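Arylamine n-acetyltransferase NAT (PDB 4BGF) transfers acetyl groups from acetyl-CoA to arylamines, as expected for an arylamine N-acetyltransferase of Mycobacterium tuberculosis. Local coordinates at residues A[38-43]-A[206-211]; A[67-72]-A[191-196]; A[95-100]-A[174-179]; A[215-220]-A[228-233]; A[111-116]-A[124-129]. All blocks are in the same frame, centred on the assembly; numbering follows the deposited sequence.

Contact 1 of 5, residues A[38-43]-A[206-211]; sequences FENLDP and TGLTAA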
# COMPACT_ATOMS: atom_id res chain seq x y z
N PHE A 38 5.79 -1.85 -1.13
CA PHE A 38 5.02 -1.31 -2.23
C PHE A 38 6.06 -1.28 -3.32
O PHE A 38 7.23 -1.03 -3.04
CB PHE A 38 4.45 0.05 -1.84
CG PHE A 38 3.74 0.78 -2.95
CD1 PHE A 38 4.45 1.47 -3.89
CD2 PHE A 38 2.37 0.81 -3.01
CE1 PHE A 38 3.81 2.15 -4.89
CE2 PHE A 38 1.72 1.51 -4.00
CZ PHE A 38 2.45 2.18 -4.94
N GLU A 39 5.66 -1.71 -4.51
CA GLU A 39 6.49 -1.66 -5.72
C GLU A 39 5.55 -1.78 -6.94
O GLU A 39 4.47 -2.32 -6.83
CB GLU A 39 7.51 -2.81 -5.76
CG GLU A 39 6.87 -4.22 -5.68
CD GLU A 39 7.23 -5.17 -6.81
OE1 GLU A 39 6.90 -4.91 -7.98
OE2 GLU A 39 7.83 -6.21 -6.51
N ASN A 40 5.96 -1.26 -8.09
CA ASN A 40 5.14 -1.28 -9.30
C ASN A 40 5.94 -1.86 -10.42
O ASN A 40 5.73 -1.51 -11.57
CB ASN A 40 4.74 0.13 -9.70
CG ASN A 40 5.95 0.99 -10.06
OD1 ASN A 40 7.01 0.84 -9.49
ND2 ASN A 40 5.80 1.88 -11.03
N LEU A 41 6.86 -2.76 -10.09
CA LEU A 41 7.77 -3.29 -11.08
C LEU A 41 7.09 -4.00 -12.21
O LEU A 41 7.52 -3.87 -13.35
CB LEU A 41 8.79 -4.22 -10.45
CG LEU A 41 9.76 -3.58 -9.47
CD1 LEU A 41 10.63 -4.63 -8.88
CD2 LEU A 41 10.59 -2.58 -10.20
N ASP A 42 6.03 -4.75 -11.92
CA ASP A 42 5.18 -5.35 -12.96
C ASP A 42 4.59 -4.31 -13.92
O ASP A 42 4.97 -4.30 -15.06
CB ASP A 42 4.06 -6.24 -12.39
CG ASP A 42 4.47 -7.70 -12.24
OD1 ASP A 42 5.68 -8.00 -12.25
OD2 ASP A 42 3.56 -8.54 -12.11
N PRO A 43 3.69 -3.43 -13.47
CA PRO A 43 3.22 -2.44 -14.44
C PRO A 43 4.32 -1.65 -15.21
O PRO A 43 4.16 -1.36 -16.40
CB PRO A 43 2.42 -1.49 -13.55
CG PRO A 43 1.95 -2.32 -12.44
CD PRO A 43 2.97 -3.33 -12.19
N THR A 206 4.84 4.84 -15.95
CA THR A 206 5.84 5.83 -16.41
C THR A 206 7.05 5.98 -15.50
O THR A 206 8.07 6.48 -15.95
CB THR A 206 5.24 7.23 -16.53
OG1 THR A 206 4.73 7.62 -15.25
CG2 THR A 206 4.11 7.27 -17.56
N GLY A 207 6.95 5.56 -14.25
CA GLY A 207 8.09 5.63 -13.35
C GLY A 207 8.13 4.55 -12.28
O GLY A 207 7.17 3.80 -12.08
N LEU A 208 9.25 4.49 -11.58
CA LEU A 208 9.45 3.54 -10.51
C LEU A 208 9.10 4.12 -9.13
O LEU A 208 9.61 5.15 -8.72
CB LEU A 208 10.88 2.97 -10.56
CG LEU A 208 11.39 2.17 -9.37
CD1 LEU A 208 10.61 0.90 -9.19
CD2 LEU A 208 12.83 1.86 -9.59
N THR A 209 8.18 3.48 -8.43
CA THR A 209 7.84 3.89 -7.08
C THR A 209 7.94 2.64 -6.22
O THR A 209 7.40 1.62 -6.60
CB THR A 209 6.46 4.55 -7.02
OG1 THR A 209 6.05 4.73 -5.66
CG2 THR A 209 5.42 3.73 -7.74
N ALA A 210 8.71 2.70 -5.12
CA ALA A 210 8.73 1.65 -4.09
C ALA A 210 8.60 2.22 -2.68
O ALA A 210 8.89 3.37 -2.45
CB ALA A 210 10.00 0.85 -4.19
N ALA A 211 8.14 1.42 -1.73
CA ALA A 211 8.17 1.83 -0.32
C ALA A 211 8.05 0.66 0.67
O ALA A 211 7.54 -0.40 0.33
CB ALA A 211 7.14 2.92 -0.05
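The carboxamide of N40 bridges two backbone groups of the segment 206-211. Its ND2 gives a short bond, 2.6 Å, to the carbonyl O of G207, which lies almost in the amide plane. Its OD1 accepts from the backbone N of T209 at 3.1 Å; this N-H points nearly straight at the oxygen (168°) but comes from above the carbonyl plane. Asparagine suits the site because one short side chain both donates and accepts, tying down backbone that has left the helix ending at T206 and is only beginning a strand. With N40 CG set between the backbone N and the carbonyl carbon (chi1 63°), the amide turns toward that backbone, and ND2 has a second acceptor in the carbonyl of F204.

T209 crosses the amide at about a right angle, its CG2 lying 3.6 Å from N40 CG. The same methyl sits at the edge of the F38 ring, in its plane, 3.6 Å from CE1. F38 itself is fixed by antiparallel backbone pairing: its N donates to A211 O at 2.7 Å, and A211 N returns a bond to F38 O at 2.9 Å. L41 CD2 meets L208 CD1 at 3.6 Å, an apolar contact between two leucine methyls next to the amide.

The second shell is charged on one flank, where E39 pairs with R66. F204 of helix 203-206 covers F38 and T209, while helix 242-251 packs V245 on L208 and L249 on A210. The weakly bonded strand 38-39 is the outermost on its side of the five-stranded antiparallel sheet, next to 209-214.

Contact 2 of 5, residues A[67-72]-A[191-196]; sequences GGYCFE and VASWYA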
# COMPACT_ATOMS: atom_id res chain seq x y z
N GLY A 67 6.63 -7.57 -3.96
CA GLY A 67 5.66 -6.62 -3.45
C GLY A 67 4.55 -6.44 -4.46
O GLY A 67 4.35 -7.28 -5.31
N GLY A 68 3.84 -5.33 -4.36
CA GLY A 68 2.75 -5.01 -5.24
C GLY A 68 2.27 -3.63 -4.89
O GLY A 68 2.77 -3.08 -3.93
N TYR A 69 1.33 -3.07 -5.66
CA TYR A 69 0.71 -1.78 -5.35
C TYR A 69 -0.68 -1.92 -4.64
O TYR A 69 -0.98 -2.97 -4.09
CB TYR A 69 0.72 -0.87 -6.60
CG TYR A 69 -0.25 -1.10 -7.79
CD1 TYR A 69 -1.20 -2.11 -7.82
CD2 TYR A 69 -0.21 -0.23 -8.89
CE1 TYR A 69 -2.08 -2.27 -8.93
CE2 TYR A 69 -1.06 -0.38 -9.97
CZ TYR A 69 -2.00 -1.38 -9.99
OH TYR A 69 -2.83 -1.49 -11.09
N CYS A 70 -1.51 -0.88 -4.61
CA CYS A 70 -2.69 -0.87 -3.72
C CYS A 70 -3.72 -2.01 -3.86
O CYS A 70 -4.26 -2.47 -2.89
CB CYS A 70 -3.41 0.50 -3.75
SG CYS A 70 -4.33 0.97 -5.23
N PHE A 71 -3.95 -2.49 -5.07
CA PHE A 71 -4.98 -3.50 -5.32
C PHE A 71 -4.48 -4.86 -4.93
O PHE A 71 -5.25 -5.75 -4.61
CB PHE A 71 -5.37 -3.53 -6.80
CG PHE A 71 -6.10 -2.31 -7.25
CD1 PHE A 71 -7.44 -2.17 -7.01
CD2 PHE A 71 -5.43 -1.32 -7.91
CE1 PHE A 71 -8.13 -1.06 -7.44
CE2 PHE A 71 -6.10 -0.20 -8.32
CZ PHE A 71 -7.48 -0.09 -8.08
N GLU A 72 -3.17 -5.01 -4.98
CA GLU A 72 -2.50 -6.23 -4.60
C GLU A 72 -2.32 -6.32 -3.08
O GLU A 72 -2.50 -7.38 -2.48
CB GLU A 72 -1.16 -6.31 -5.33
CG GLU A 72 -1.28 -6.24 -6.87
CD GLU A 72 0.06 -6.18 -7.59
OE1 GLU A 72 0.65 -5.09 -7.66
OE2 GLU A 72 0.53 -7.22 -8.08
N VAL A 191 -11.22 -3.06 -13.16
CA VAL A 191 -11.28 -2.00 -14.16
C VAL A 191 -10.32 -0.86 -13.82
O VAL A 191 -9.65 -0.31 -14.70
CB VAL A 191 -12.73 -1.50 -14.32
CG1 VAL A 191 -12.80 -0.22 -15.09
CG2 VAL A 191 -13.53 -2.54 -15.04
N ALA A 192 -10.27 -0.52 -12.54
CA ALA A 192 -9.39 0.54 -12.04
C ALA A 192 -7.93 0.14 -12.09
O ALA A 192 -7.07 0.90 -12.55
CB ALA A 192 -9.78 0.87 -10.62
N SER A 193 -7.65 -1.06 -11.61
CA SER A 193 -6.29 -1.57 -11.66
C SER A 193 -5.78 -1.74 -13.09
O SER A 193 -4.60 -1.60 -13.34
CB SER A 193 -6.17 -2.89 -10.91
OG SER A 193 -4.81 -3.28 -10.81
N TRP A 194 -6.67 -2.11 -14.02
CA TRP A 194 -6.30 -2.22 -15.41
C TRP A 194 -5.87 -0.87 -15.94
O TRP A 194 -4.91 -0.77 -16.68
CB TRP A 194 -7.48 -2.77 -16.26
CG TRP A 194 -7.19 -2.86 -17.73
CD1 TRP A 194 -7.60 -2.00 -18.72
CD2 TRP A 194 -6.41 -3.87 -18.38
NE1 TRP A 194 -7.12 -2.41 -19.93
CE2 TRP A 194 -6.39 -3.55 -19.77
CE3 TRP A 194 -5.72 -5.01 -17.93
CZ2 TRP A 194 -5.71 -4.33 -20.70
CZ3 TRP A 194 -5.04 -5.77 -18.84
CH2 TRP A 194 -5.04 -5.44 -20.22
N TYR A 195 -6.60 0.16 -15.59
CA TYR A 195 -6.23 1.52 -15.97
C TYR A 195 -4.90 1.89 -15.29
O TYR A 195 -3.98 2.36 -15.96
CB TYR A 195 -7.32 2.48 -15.53
CG TYR A 195 -7.18 3.86 -16.08
CD1 TYR A 195 -6.43 4.82 -15.40
CD2 TYR A 195 -7.80 4.22 -17.26
CE1 TYR A 195 -6.30 6.10 -15.91
CE2 TYR A 195 -7.69 5.49 -17.78
CZ TYR A 195 -6.93 6.43 -17.10
OH TYR A 195 -6.84 7.70 -17.63
N ALA A 196 -4.80 1.66 -13.98
CA ALA A 196 -3.57 1.95 -13.22
C ALA A 196 -2.30 1.30 -13.78
O ALA A 196 -1.23 1.90 -13.77
CB ALA A 196 -3.75 1.54 -11.73
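The hydroxyl OG of S193 has two partners: it accepts from Y69 OH at 2.7 Å and donates to the carbonyl O of V49. These buried hydrogen bonds join helix 186-198 to the start of helix 70-83. C70, which opens the latter helix, is probably the nucleophile of the Cys-His-Asp triad, as in related N-acetyltransferases; Y69 and F71, the residues on either side of it in the chain, both pack on S193.

Tyrosine is apt at position 69 because its long, rigid ring reaches from one segment to the other and still ends in a hydrogen-bonding group. S193 OG lies at the edge of the ring, in its plane. The phenol end also meets A196, whose CB is 3.7 Å from Y69 CE2; a small residue there lets the ring approach the helix closely. At the root of Y69, its backbone N donates to E72 OE1 at 2.9 Å, linking this residue to the first turn of the helix, while K60 holds the other carboxylate oxygen of E72.

F71 approaches the same serine from its apolar side. S193 CB stands over one ring face in a CH-pi contact, 3.7 Å from the F71 ring centroid. Next to it, F71 CZ rests 3.6 Å from A192 CB.

Contact 3 of 5, residues A[95-100]-A[174-179]; sequences VVWKLA and QTLYEF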
# COMPACT_ATOMS: atom_id res chain seq x y z
N VAL A 95 -6.69 9.74 -5.21
CA VAL A 95 -5.52 10.27 -4.53
C VAL A 95 -5.34 11.74 -4.90
O VAL A 95 -5.08 12.06 -6.05
CB VAL A 95 -4.27 9.46 -4.91
CG1 VAL A 95 -3.05 9.98 -4.19
CG2 VAL A 95 -4.47 8.01 -4.58
N VAL A 96 -5.49 12.62 -3.90
CA VAL A 96 -5.30 14.05 -4.11
C VAL A 96 -4.04 14.62 -3.41
O VAL A 96 -3.87 15.84 -3.36
CB VAL A 96 -6.55 14.85 -3.69
CG1 VAL A 96 -7.74 14.49 -4.57
CG2 VAL A 96 -6.86 14.61 -2.24
N TRP A 97 -3.17 13.74 -2.91
CA TRP A 97 -2.01 14.17 -2.15
C TRP A 97 -1.14 15.14 -2.91
O TRP A 97 -0.84 14.90 -4.08
CB TRP A 97 -1.12 13.01 -1.79
CG TRP A 97 -0.21 13.30 -0.62
CD1 TRP A 97 -0.21 14.41 0.18
CD2 TRP A 97 0.84 12.46 -0.13
NE1 TRP A 97 0.79 14.31 1.13
CE2 TRP A 97 1.44 13.12 0.96
CE3 TRP A 97 1.33 11.21 -0.53
CZ2 TRP A 97 2.49 12.57 1.68
CZ3 TRP A 97 2.38 10.67 0.17
CH2 TRP A 97 2.95 11.34 1.27
N LYS A 98 -0.74 16.22 -2.24
CA LYS A 98 0.14 17.22 -2.79
C LYS A 98 -0.55 18.03 -3.88
O LYS A 98 0.12 18.59 -4.74
CB LYS A 98 1.43 16.58 -3.31
CG LYS A 98 2.16 15.82 -2.21
CD LYS A 98 3.18 14.83 -2.72
CE LYS A 98 3.61 13.91 -1.60
NZ LYS A 98 4.93 13.29 -1.84
N LEU A 99 -1.89 18.10 -3.85
CA LEU A 99 -2.63 19.06 -4.66
C LEU A 99 -2.30 18.77 -6.15
O LEU A 99 -2.19 17.58 -6.46
CB LEU A 99 -2.25 20.48 -4.24
CG LEU A 99 -2.22 20.94 -2.78
CD1 LEU A 99 -0.97 21.76 -2.52
CD2 LEU A 99 -3.49 21.77 -2.48
N ALA A 100 -2.19 19.73 -7.09
CA ALA A 100 -2.76 21.07 -7.08
C ALA A 100 -4.30 20.97 -7.00
O ALA A 100 -4.85 19.87 -7.08
CB ALA A 100 -2.35 21.78 -8.35
N GLN A 174 -1.95 16.82 6.17
CA GLN A 174 -1.80 16.63 4.71
C GLN A 174 -2.82 15.63 4.17
O GLN A 174 -2.92 14.52 4.65
CB GLN A 174 -0.38 16.16 4.38
CG GLN A 174 0.60 17.29 4.15
CD GLN A 174 1.95 16.80 3.65
OE1 GLN A 174 2.33 15.66 3.91
NE2 GLN A 174 2.67 17.65 2.95
N THR A 175 -3.56 16.03 3.14
CA THR A 175 -4.66 15.22 2.62
C THR A 175 -4.15 14.16 1.65
O THR A 175 -3.51 14.47 0.65
CB THR A 175 -5.75 16.10 1.97
OG1 THR A 175 -6.32 16.99 2.96
CG2 THR A 175 -6.85 15.24 1.42
N LEU A 176 -4.40 12.91 1.96
CA LEU A 176 -3.86 11.82 1.18
C LEU A 176 -4.79 11.44 0.03
O LEU A 176 -4.39 11.46 -1.14
CB LEU A 176 -3.59 10.63 2.09
CG LEU A 176 -2.75 11.05 3.29
CD1 LEU A 176 -2.55 9.87 4.20
CD2 LEU A 176 -1.40 11.64 2.88
N TYR A 177 -6.03 11.14 0.38
CA TYR A 177 -7.03 10.75 -0.59
C TYR A 177 -8.45 10.96 -0.10
O TYR A 177 -8.69 11.23 1.07
CB TYR A 177 -6.82 9.29 -0.98
CG TYR A 177 -6.85 8.29 0.16
CD1 TYR A 177 -8.03 7.96 0.80
CD2 TYR A 177 -5.71 7.64 0.55
CE1 TYR A 177 -8.05 7.05 1.80
CE2 TYR A 177 -5.73 6.73 1.55
CZ TYR A 177 -6.90 6.43 2.16
OH TYR A 177 -6.91 5.49 3.16
N GLU A 178 -9.38 10.86 -1.04
CA GLU A 178 -10.79 11.03 -0.75
C GLU A 178 -11.57 9.78 -1.21
O GLU A 178 -11.25 9.19 -2.24
CB GLU A 178 -11.32 12.31 -1.41
CG GLU A 178 -11.11 12.37 -2.91
CD GLU A 178 -11.24 13.76 -3.48
OE1 GLU A 178 -11.74 14.65 -2.76
OE2 GLU A 178 -10.84 13.97 -4.64
N PHE A 179 -12.58 9.39 -0.43
CA PHE A 179 -13.32 8.16 -0.69
C PHE A 179 -14.76 8.21 -0.20
O PHE A 179 -15.12 9.07 0.61
CB PHE A 179 -12.61 6.96 -0.07
CG PHE A 179 -12.59 6.98 1.44
CD1 PHE A 179 -11.72 7.82 2.12
CD2 PHE A 179 -13.43 6.15 2.17
CE1 PHE A 179 -11.68 7.84 3.49
CE2 PHE A 179 -13.39 6.18 3.56
CZ PHE A 179 -12.51 7.01 4.21
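The indole of W97 is sandwiched between two aliphatic carbons. On one face lies L176 CD2, a CH-pi contact 3.7 Å from the centroid of the five-membered ring; over the opposite face sits CE of K98. The setting is the seven-stranded antiparallel sheet, in which strand 87-95 runs beside 173-179. At the indole edge stands the amide of Q174, turned almost perpendicular to the ring (85°), and W97 NE1 gives it a weak bond, 3.5 Å to Q174 OE1.

Here the chain leaves strand 87-95 through a type II beta turn from V96 to L99, and strand pairing fades accordingly. V96 N makes only a weak bond to L176 O at 3.2 Å, and W97 CA offers a CA-H...O contact to T175 O.

With W97 CG anti to the backbone N (chi1 -159°), the indole lies side by side with L176, pointing the same way. A broad aromatic suits this partly exposed turn, since it covers the leucine while its N-H can still reach a polar neighbour. The buried Y177 directs its ring to H110 and D127 of the probable catalytic triad. On the other flank, the methyl groups V96 CG2 and T175 CG2 meet at 3.7 Å.

Contact 4 of 5, residues A[215-220]-A[228-233]; sequences DDARWN and VHRAGG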
# COMPACT_ATOMS: atom_id res chain seq x y z
N ASP A 215 9.75 0.44 12.06
CA ASP A 215 9.44 0.99 13.37
C ASP A 215 9.54 2.52 13.38
O ASP A 215 8.57 3.22 13.68
CB ASP A 215 10.37 0.39 14.44
CG ASP A 215 11.85 0.39 14.04
OD1 ASP A 215 12.20 0.43 12.85
OD2 ASP A 215 12.69 0.35 14.97
N ASP A 216 10.72 3.02 13.00
CA ASP A 216 11.07 4.43 13.17
C ASP A 216 11.19 5.21 11.86
O ASP A 216 11.62 6.35 11.87
CB ASP A 216 12.38 4.57 13.97
CG ASP A 216 13.53 3.80 13.37
OD1 ASP A 216 13.72 3.84 12.14
OD2 ASP A 216 14.26 3.15 14.14
N ALA A 217 10.81 4.61 10.74
CA ALA A 217 10.99 5.28 9.45
C ALA A 217 10.02 4.85 8.34
O ALA A 217 9.52 3.73 8.32
CB ALA A 217 12.45 5.13 8.99
N ARG A 218 9.77 5.77 7.40
CA ARG A 218 9.06 5.46 6.16
C ARG A 218 10.04 5.58 4.99
O ARG A 218 10.46 6.69 4.66
CB ARG A 218 7.89 6.41 5.97
CG ARG A 218 6.83 6.25 7.02
CD ARG A 218 5.87 7.40 7.01
NE ARG A 218 4.73 7.26 7.92
CZ ARG A 218 3.64 6.52 7.69
NH1 ARG A 218 3.53 5.79 6.60
NH2 ARG A 218 2.66 6.49 8.57
N TRP A 219 10.39 4.45 4.35
CA TRP A 219 11.25 4.44 3.14
C TRP A 219 10.51 4.57 1.82
O TRP A 219 9.57 3.84 1.55
CB TRP A 219 12.06 3.16 3.07
CG TRP A 219 12.99 2.99 4.20
CD1 TRP A 219 12.68 2.71 5.49
CD2 TRP A 219 14.41 3.06 4.14
NE1 TRP A 219 13.80 2.59 6.23
CE2 TRP A 219 14.89 2.82 5.43
CE3 TRP A 219 15.32 3.32 3.12
CZ2 TRP A 219 16.24 2.81 5.73
CZ3 TRP A 219 16.63 3.32 3.40
CH2 TRP A 219 17.10 3.07 4.70
N ASN A 220 10.96 5.52 1.00
CA ASN A 220 10.38 5.82 -0.31
C ASN A 220 11.44 5.85 -1.38
O ASN A 220 12.50 6.41 -1.15
CB ASN A 220 9.70 7.18 -0.28
CG ASN A 220 8.81 7.36 0.95
OD1 ASN A 220 9.24 7.13 2.09
ND2 ASN A 220 7.55 7.77 0.72
N VAL A 228 14.27 8.41 3.24
CA VAL A 228 13.83 7.86 4.50
C VAL A 228 13.31 8.98 5.36
O VAL A 228 14.08 9.89 5.74
CB VAL A 228 14.96 7.16 5.26
CG1 VAL A 228 14.40 6.25 6.33
CG2 VAL A 228 15.76 6.36 4.31
N HIS A 229 12.02 8.91 5.68
CA HIS A 229 11.35 9.87 6.53
C HIS A 229 11.40 9.32 7.94
O HIS A 229 10.87 8.25 8.19
CB HIS A 229 9.89 10.07 6.11
CG HIS A 229 9.69 10.64 4.72
ND1 HIS A 229 10.29 10.12 3.59
CD2 HIS A 229 8.91 11.66 4.30
CE1 HIS A 229 9.90 10.81 2.53
NE2 HIS A 229 9.06 11.75 2.93
N ARG A 230 12.08 10.05 8.82
CA ARG A 230 12.18 9.71 10.24
C ARG A 230 11.72 10.92 11.03
O ARG A 230 11.30 11.92 10.44
CB ARG A 230 13.63 9.47 10.64
CG ARG A 230 14.37 8.55 9.77
CD ARG A 230 15.81 8.54 10.18
NE ARG A 230 16.57 7.49 9.53
CZ ARG A 230 16.59 6.22 9.94
NH1 ARG A 230 15.87 5.84 10.98
NH2 ARG A 230 17.33 5.34 9.28
N ALA A 231 11.87 10.83 12.34
CA ALA A 231 11.48 11.89 13.27
C ALA A 231 12.27 13.15 13.01
O ALA A 231 11.71 14.24 12.94
CB ALA A 231 11.68 11.43 14.69
N GLY A 232 13.59 13.00 12.84
CA GLY A 232 14.47 14.11 12.55
C GLY A 232 14.46 14.59 11.10
O GLY A 232 15.40 15.24 10.65
N GLY A 233 13.40 14.27 10.37
CA GLY A 233 13.25 14.73 9.02
C GLY A 233 13.71 13.68 8.05
O GLY A 233 13.84 12.52 8.42
O HOH W 1 12.12 8.45 13.56
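Two backbone bonds fasten R218 to H229: R218 N donates to H229 O at 2.8 Å, and H229 N returns to R218 O at 2.9 Å, the latter almost perfectly straight (178°). Toward the hairpin's open end, D216 OD1 forms a salt bridge with R230 NH1 at 3.2 Å. The oxygen lies near the guanidinium plane, at its edge, although carboxylate and guanidinium planes are 47° apart. Charged residues suit this exposed margin. Nearby a water molecule donates to D216 O and accepts from A231 N, each at 2.7 Å, prolonging the link where direct strand pairing has ended.

The packing gathers on the face that carries W219 and V228. V228 CG2 sits over the six-membered ring of W219 in a CH-pi contact, 3.3 Å from the centroid. A beta-branched residue fits well: with V228 CG1 anti to the backbone N (chi1 -162°), that second methyl reaches back to A217 CB, a tight pair at 3.5 Å. R230 runs extended along the same face.

R218 projects from the other face, its guanidinium held by E152 and by the carbonyls of G132 and T134. The contact is the middle hairpin of the five-stranded antiparallel sheet: strand 217-222 pairs outward with 209-214, strand 225-230 with 233-238, and W219 also packs on V212, T214 and F253.

Contact 5 of 5, residues A[111-116]-A[124-129]; sequences TLLGVT and YLVDVG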
# COMPACT_ATOMS: atom_id res chain seq x y z
N THR A 111 -7.61 1.97 -3.61
CA THR A 111 -8.54 1.12 -2.94
C THR A 111 -8.02 0.91 -1.53
O THR A 111 -6.81 0.79 -1.34
CB THR A 111 -8.73 -0.22 -3.69
OG1 THR A 111 -9.82 -0.96 -3.11
CG2 THR A 111 -7.50 -1.05 -3.65
N LEU A 112 -8.93 0.94 -0.57
CA LEU A 112 -8.64 0.63 0.82
C LEU A 112 -9.76 -0.33 1.35
O LEU A 112 -10.58 -0.81 0.57
CB LEU A 112 -8.59 1.92 1.65
CG LEU A 112 -9.89 2.75 1.70
CD1 LEU A 112 -9.97 3.50 2.95
CD2 LEU A 112 -10.07 3.71 0.50
N LEU A 113 -9.80 -0.57 2.66
CA LEU A 113 -10.74 -1.52 3.28
C LEU A 113 -11.47 -0.88 4.42
O LEU A 113 -10.91 -0.04 5.11
CB LEU A 113 -10.01 -2.72 3.89
CG LEU A 113 -9.02 -3.40 2.97
CD1 LEU A 113 -8.33 -4.52 3.74
CD2 LEU A 113 -9.71 -3.88 1.69
N GLY A 114 -12.72 -1.30 4.62
CA GLY A 114 -13.49 -0.99 5.82
C GLY A 114 -13.81 -2.29 6.55
O GLY A 114 -14.55 -3.11 6.03
N VAL A 115 -13.25 -2.46 7.75
CA VAL A 115 -13.24 -3.74 8.43
C VAL A 115 -14.05 -3.67 9.72
O VAL A 115 -13.94 -2.69 10.46
CB VAL A 115 -11.76 -4.21 8.70
CG1 VAL A 115 -11.66 -5.26 9.79
CG2 VAL A 115 -11.12 -4.72 7.41
N THR A 116 -14.90 -4.68 9.96
CA THR A 116 -15.51 -4.89 11.27
C THR A 116 -15.14 -6.28 11.78
O THR A 116 -14.60 -7.10 11.04
CB THR A 116 -17.04 -4.72 11.29
OG1 THR A 116 -17.65 -5.63 10.36
CG2 THR A 116 -17.41 -3.30 10.94
N TYR A 124 -13.56 -0.14 11.04
CA TYR A 124 -12.21 0.42 11.03
C TYR A 124 -11.71 0.49 9.62
O TYR A 124 -11.89 -0.44 8.86
CB TYR A 124 -11.21 -0.43 11.84
CG TYR A 124 -11.35 -0.30 13.35
CD1 TYR A 124 -10.78 0.76 14.02
CD2 TYR A 124 -12.04 -1.25 14.09
CE1 TYR A 124 -10.90 0.90 15.37
CE2 TYR A 124 -12.16 -1.13 15.44
CZ TYR A 124 -11.59 -0.05 16.08
OH TYR A 124 -11.70 0.10 17.44
N LEU A 125 -11.06 1.60 9.30
CA LEU A 125 -10.34 1.70 8.06
C LEU A 125 -8.98 0.98 8.14
O LEU A 125 -8.25 1.13 9.11
CB LEU A 125 -10.15 3.17 7.76
CG LEU A 125 -9.49 3.63 6.45
CD1 LEU A 125 -9.79 5.10 6.31
CD2 LEU A 125 -7.97 3.41 6.35
N VAL A 126 -8.67 0.21 7.10
CA VAL A 126 -7.39 -0.48 6.96
C VAL A 126 -6.83 -0.19 5.56
O VAL A 126 -7.53 -0.29 4.55
CB VAL A 126 -7.54 -2.00 7.25
CG1 VAL A 126 -6.21 -2.76 7.08
CG2 VAL A 126 -8.11 -2.22 8.64
N ASP A 127 -5.57 0.24 5.49
CA ASP A 127 -4.93 0.55 4.21
C ASP A 127 -3.42 0.30 4.25
O ASP A 127 -2.67 1.12 4.76
CB ASP A 127 -5.19 2.02 3.81
CG ASP A 127 -4.81 2.30 2.38
OD1 ASP A 127 -4.30 1.39 1.73
OD2 ASP A 127 -5.01 3.43 1.91
N VAL A 128 -2.98 -0.83 3.69
CA VAL A 128 -1.56 -1.18 3.64
C VAL A 128 -1.03 -0.99 2.21
O VAL A 128 -0.01 -1.56 1.86
CB VAL A 128 -1.27 -2.64 4.15
CG1 VAL A 128 -1.67 -2.78 5.60
CG2 VAL A 128 -1.98 -3.73 3.33
N GLY A 129 -1.73 -0.19 1.41
CA GLY A 129 -1.44 -0.10 -0.01
C GLY A 129 -1.24 1.28 -0.56
O GLY A 129 -1.16 1.44 -1.76
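The carboxylate of D127, packed on L112 with CG 3.9 Å from L112 CB, is buried yet held by several donors, where the beta hairpin of strands 110-116 and 124-126 opens. N74 binds D127 OD1, which also accepts from the backbone N of G129 at 3.0 Å, making an Asx turn. Aspartate suits the place because its two oxygens can accept several bonds at once. D127 is probably the aspartate of the Cys-His-Asp triad, as in this family; its OD2 takes a bond from H110 NE2, in keeping with that role.

Behind this end the hairpin is regular. L113 and V126 exchange two backbone bonds, and so do V115 and Y124, with Y124 N a short 2.6 Å from V115 O. Between them G114 faces L125 in a non-hydrogen-bonded pair.

Both faces are largely apolar. L113 and the beta-branched V115 and V126 pack compactly against helices 22-35 and 70-83, on L25, V29, M77 and L81; V115 CG2 and V126 CG2 approach to 4.1 Å. On the face of L112 and L125 lie Y177 and F179. L112 CG sits between backbone N and carbonyl carbon (chi1 61°), and the side chain crosses L125 at about a right angle, with L112 CD1 3.5 Å from L125 CG.

Overall arrangement
From the N terminus, segment 38-43 opens the longest loop, which contact 1 closes at 206-211. Nested inside it is the loop of contact 2, from 67-72 to 191-196; within that lies contact 3, and innermost is the hairpin of contact 5. No loops cross, and contact 4 follows contact 1 in series. Contacts 3 and 5 share the seven-stranded sheet and meet where Y177 OH probably hydrogen-bonds D127 OD2. Contacts 1 and 4 share the five-stranded sheet through adjacent strands 209-214 and 217-222. Contact 2 joins helices 70-83 and 186-198 and touches contact 1 (E39 to G67 and G68) and contact 5 (C70 to G129), so C70 lies close to the segment that holds D127.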